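Chorismate mutase (Clostridium thermocellum, PDB 1XHO) probably catalyses the rearrangement of chorismate to prephenate, a step of aromatic amino acid biosynthesis, as a trimeric type I chorismate mutase. Local coordinates at residues 37-42 against 50-55; 58-63 against 119-124. All blocks are in the same frame, centred on the assembly; numbering follows the deposited sequence.

Interaction 1: 37-42 against 50-55; sequences GATTVS and VAETQK
Of the two flat groups of Glu52, Thr39 touches the peptide group directly, whereas the carboxylate is linked to it only through a water. The CG2 methyl of Thr39 lies over one face of the peptide group, 3.7 Å from Glu52 O. The water reaches the same oxygen from near its rim, 2.9 Å from Glu52 O and tilted slightly toward the face the methyl occupies. This water also donates to Glu52 OE1 at 2.8 Å, approaching at a tilt to the carboxylate plane, and it lies beside the hydroxyl of Thr39, although that separation is so short that its details are doubtful. Thr39 OG1 and Glu52 OE1 themselves are 4.2 Å apart, too far for a direct bond.

The contact belongs to a beta-alpha unit: strand 32-40 runs out into a loop, and helix 46-63 folds back against the sheet. Threonine suits the end of such a strand because one branch packs and the other is polar; with OG1 anti to the backbone N (chi1 -166°), the hydroxyl is turned toward the water while the methyl takes the crowded position facing the helix. Val41 adds an apolar patch, its CG1 lying 3.6 Å from both CB and CG of Glu52 as the two side chains run past each other in opposite directions. Bending at chi2 (-49°) lets the glutamate offer its methylene groups to valine and its carboxylate to polar partners. Asn138 ND2 is hydrogen-bonded to both Glu52 OE1 and Thr40 O, tying the later loop to helix and strand alike.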
# COMPACT_ATOMS: atom_id res chain seq x y z
N GLY C 37 1.31 -12.89 1.07
CA GLY C 37 0.52 -14.03 0.66
C GLY C 37 -0.07 -13.84 -0.74
O GLY C 37 -0.29 -12.71 -1.20
N ALA C 38 -0.29 -14.95 -1.44
CA ALA C 38 -0.98 -14.93 -2.73
C ALA C 38 -1.77 -16.21 -2.89
O ALA C 38 -1.38 -17.26 -2.37
CB ALA C 38 -0.01 -14.74 -3.89
N THR C 39 -2.90 -16.09 -3.58
CA THR C 39 -3.77 -17.22 -3.85
C THR C 39 -4.58 -16.93 -5.13
O THR C 39 -4.62 -15.81 -5.61
CB THR C 39 -4.71 -17.53 -2.63
OG1 THR C 39 -5.32 -18.82 -2.79
CG2 THR C 39 -5.79 -16.44 -2.44
N THR C 40 -5.19 -17.97 -5.67
CA THR C 40 -6.04 -17.84 -6.84
C THR C 40 -7.43 -18.39 -6.53
O THR C 40 -7.60 -19.19 -5.61
CB THR C 40 -5.44 -18.52 -8.09
OG1 THR C 40 -5.23 -19.92 -7.83
CG2 THR C 40 -4.13 -17.86 -8.48
N VAL C 41 -8.42 -17.93 -7.30
CA VAL C 41 -9.80 -18.41 -7.20
C VAL C 41 -10.25 -19.01 -8.53
O VAL C 41 -9.65 -18.74 -9.58
CB VAL C 41 -10.80 -17.30 -6.75
CG1 VAL C 41 -10.57 -16.92 -5.30
CG2 VAL C 41 -10.72 -16.08 -7.66
N SER C 42 -11.29 -19.84 -8.48
CA SER C 42 -11.86 -20.46 -9.67
C SER C 42 -12.79 -19.51 -10.41
O SER C 42 -12.86 -19.53 -11.63
CB SER C 42 -12.61 -21.75 -9.29
OG SER C 42 -13.53 -21.52 -8.24
N VAL C 50 -13.90 -14.38 -0.96
CA VAL C 50 -13.87 -14.27 0.50
C VAL C 50 -13.29 -15.53 1.15
O VAL C 50 -12.48 -15.43 2.05
CB VAL C 50 -15.28 -13.94 1.07
CG1 VAL C 50 -15.30 -14.00 2.60
CG2 VAL C 50 -15.73 -12.56 0.60
N ALA C 51 -13.72 -16.69 0.68
CA ALA C 51 -13.28 -17.97 1.26
C ALA C 51 -11.81 -18.24 0.97
O ALA C 51 -11.08 -18.66 1.86
CB ALA C 51 -14.15 -19.12 0.73
N GLU C 52 -11.36 -17.99 -0.25
CA GLU C 52 -9.95 -18.20 -0.58
C GLU C 52 -9.04 -17.19 0.09
O GLU C 52 -7.89 -17.52 0.43
CB GLU C 52 -9.72 -18.22 -2.09
CG GLU C 52 -10.33 -19.45 -2.78
CD GLU C 52 -9.97 -20.75 -2.08
OE1 GLU C 52 -8.77 -20.95 -1.78
OE2 GLU C 52 -10.88 -21.55 -1.81
N THR C 53 -9.54 -15.98 0.32
CA THR C 53 -8.80 -14.99 1.06
C THR C 53 -8.69 -15.41 2.52
O THR C 53 -7.64 -15.23 3.13
CB THR C 53 -9.40 -13.55 0.94
OG1 THR C 53 -9.43 -13.16 -0.44
CG2 THR C 53 -8.57 -12.53 1.74
N GLN C 54 -9.76 -15.97 3.07
CA GLN C 54 -9.82 -16.41 4.47
C GLN C 54 -8.83 -17.55 4.75
O GLN C 54 -8.11 -17.54 5.75
CB GLN C 54 -11.25 -16.86 4.80
CG GLN C 54 -11.61 -16.84 6.30
CD GLN C 54 -13.12 -16.91 6.54
OE1 GLN C 54 -13.93 -16.54 5.68
NE2 GLN C 54 -13.50 -17.39 7.73
N LYS C 55 -8.79 -18.52 3.84
CA LYS C 55 -7.84 -19.63 3.96
C LYS C 55 -6.40 -19.12 3.90
O LYS C 55 -5.54 -19.59 4.65
CB LYS C 55 -8.09 -20.67 2.85
O HOH W 1 -6.49 -19.68 -0.82

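Interaction 2: 58-63 against 119-124; sequences KEMAEK and VMMHVN
Helix 46-63 and strand 116-124 face each other here across 8.8 Å between the CA atoms of Met60 and Met121, a spacing filled by side chains alone, with no hydrogen bond between the two segments. This is helix-on-sheet packing in the alpha+beta fold of type I (AroH-type) chorismate mutases: the helix lies against one face of the mixed sheet, and alternate strand residues, Val119 and Met121, point toward it. Met60, modelled as selenomethionine like the other methionines here, is the helix residue that bridges the gap. Its CG stands anti to the carbonyl carbon (chi1 -71°) and its chain runs on extended (chi2 174°), which puts the selenium 3.7 Å from CG1 of Val119 and 3.8 Å from its CB. A bend at chi3 (78°) then turns the terminal methyl CE down toward the strand, 3.8 Å from the same CG1.

A long, unbranched and polarisable side chain fits such a place, since it can span a wide gap and still adapt to the shape beneath it. Val119, beta-branched, suits an extended strand and offers CG1 and CB to the selenium; Ile35 of the neighbouring strand and Leu56 and Leu57 of the same helix continue the apolar layer. The intervening residues turn to the other face, where His122 NE2 is hydrogen-bonded to Ser73 OG of the second subunit and the His122 ring meets that of His122 of the third.

Met121 completes the contact from the strand side. Its chain end meets and overlaps that of Met60, the CE methyl of Met121 coming to 3.9 Å from CE of Met60 and 4.0 Å from its SE. Each methyl reaches back toward the other's CB: Met60 CE is 3.9 Å from Met121 CB, and Met121 CE is 4.2 Å from Met60 CB.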
# COMPACT_ATOMS: atom_id res chain seq x y z
N LYS C 58 -5.60 -17.31 7.24
CA LYS C 58 -5.49 -18.33 8.30
C LYS C 58 -4.13 -19.04 8.22
O LYS C 58 -3.38 -19.08 9.18
CB LYS C 58 -6.66 -19.34 8.19
CG LYS C 58 -6.66 -20.52 9.17
CD LYS C 58 -6.36 -20.12 10.63
CE LYS C 58 -6.55 -21.31 11.58
NZ LYS C 58 -7.99 -21.63 11.83
N GLU C 59 -3.81 -19.53 7.02
CA GLU C 59 -2.49 -20.05 6.69
C GLU C 59 -1.34 -19.07 7.05
O GLU C 59 -0.34 -19.48 7.65
CB GLU C 59 -2.46 -20.37 5.20
CG GLU C 59 -1.19 -20.99 4.68
CD GLU C 59 -1.05 -22.44 5.04
OE1 GLU C 59 -0.87 -22.75 6.24
OE2 GLU C 59 -1.11 -23.27 4.11
N MSE C 60 -1.48 -17.79 6.70
CA MSE C 60 -0.45 -16.79 7.02
C MSE C 60 -0.26 -16.62 8.53
O MSE C 60 0.87 -16.50 9.01
CB MSE C 60 -0.78 -15.44 6.39
CG MSE C 60 -0.62 -15.42 4.90
SE MSE C 60 -1.23 -13.73 4.14
CE MSE C 60 0.29 -12.68 4.60
N ALA C 61 -1.38 -16.60 9.26
CA ALA C 61 -1.36 -16.49 10.73
C ALA C 61 -0.81 -17.76 11.40
O ALA C 61 -0.03 -17.66 12.35
CB ALA C 61 -2.76 -16.18 11.24
N GLU C 62 -1.19 -18.93 10.90
CA GLU C 62 -0.73 -20.21 11.48
C GLU C 62 0.78 -20.39 11.36
O GLU C 62 1.48 -20.51 12.37
CB GLU C 62 -1.42 -21.40 10.80
CG GLU C 62 -2.87 -21.55 11.16
CD GLU C 62 -3.57 -22.54 10.25
OE1 GLU C 62 -3.65 -22.30 9.03
OE2 GLU C 62 -4.06 -23.57 10.78
N LYS C 63 1.27 -20.38 10.11
CA LYS C 63 2.71 -20.56 9.83
C LYS C 63 3.61 -19.51 10.50
O LYS C 63 4.81 -19.76 10.71
CB LYS C 63 2.96 -20.59 8.32
CG LYS C 63 2.24 -21.74 7.59
CD LYS C 63 3.03 -22.27 6.39
N VAL C 119 -1.83 -10.47 -0.60
CA VAL C 119 -1.94 -9.92 0.74
C VAL C 119 -0.56 -9.49 1.20
O VAL C 119 0.39 -10.26 1.07
CB VAL C 119 -2.46 -10.98 1.76
CG1 VAL C 119 -2.45 -10.42 3.20
CG2 VAL C 119 -3.83 -11.43 1.38
N MSE C 120 -0.46 -8.27 1.71
CA MSE C 120 0.74 -7.80 2.38
C MSE C 120 0.39 -7.47 3.84
O MSE C 120 -0.44 -6.59 4.13
CB MSE C 120 1.31 -6.57 1.69
CG MSE C 120 2.50 -5.94 2.44
SE MSE C 120 3.31 -4.45 1.46
CE MSE C 120 4.58 -5.50 0.31
N MSE C 121 1.03 -8.17 4.76
CA MSE C 121 0.70 -8.06 6.17
C MSE C 121 1.89 -7.55 6.98
O MSE C 121 2.90 -8.24 7.09
CB MSE C 121 0.28 -9.43 6.67
CG MSE C 121 -0.37 -9.45 8.02
SE MSE C 121 -0.76 -11.28 8.48
CE MSE C 121 -2.26 -11.67 7.38
N HIS C 122 1.77 -6.35 7.55
CA HIS C 122 2.77 -5.83 8.49
C HIS C 122 2.46 -6.34 9.91
O HIS C 122 1.33 -6.28 10.36
CB HIS C 122 2.84 -4.30 8.43
CG HIS C 122 3.52 -3.79 7.19
ND1 HIS C 122 2.88 -3.72 5.97
CD2 HIS C 122 4.79 -3.38 6.98
CE1 HIS C 122 3.73 -3.25 5.07
NE2 HIS C 122 4.89 -3.04 5.65
N VAL C 123 3.48 -6.87 10.59
CA VAL C 123 3.25 -7.51 11.90
C VAL C 123 4.33 -7.14 12.88
O VAL C 123 5.43 -6.78 12.50
CB VAL C 123 3.14 -9.07 11.80
CG1 VAL C 123 2.01 -9.47 10.88
CG2 VAL C 123 4.46 -9.73 11.38
N ASN C 124 3.98 -7.23 14.16
CA ASN C 124 4.95 -7.12 15.23
C ASN C 124 5.29 -8.55 15.63
O ASN C 124 4.41 -9.34 15.92
CB ASN C 124 4.38 -6.27 16.40
CG ASN C 124 4.57 -4.76 16.18
OD1 ASN C 124 5.63 -4.32 15.74
ND2 ASN C 124 3.54 -3.96 16.48

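How the interactions relate
Interactions 1 and 2 have centres about 13 Å apart, and both segments of interaction 1 come before those of interaction 2 in the sequence. Both use helix 46-63, interaction 1 in its earlier part and interaction 2 toward its later end, and they set it against neighbouring antiparallel strands, 32-40 and 116-124, of one sheet. The two contacts meet directly: Gly37 O lies 2.8 Å from Val119 N, a probable hydrogen bond between the strands, and Met60 CE packs 3.7 Å from Gly37 N. Together they seat the helix on one face of the sheet, while strand 116-124 turns its other face toward the remaining subunits of the trimer.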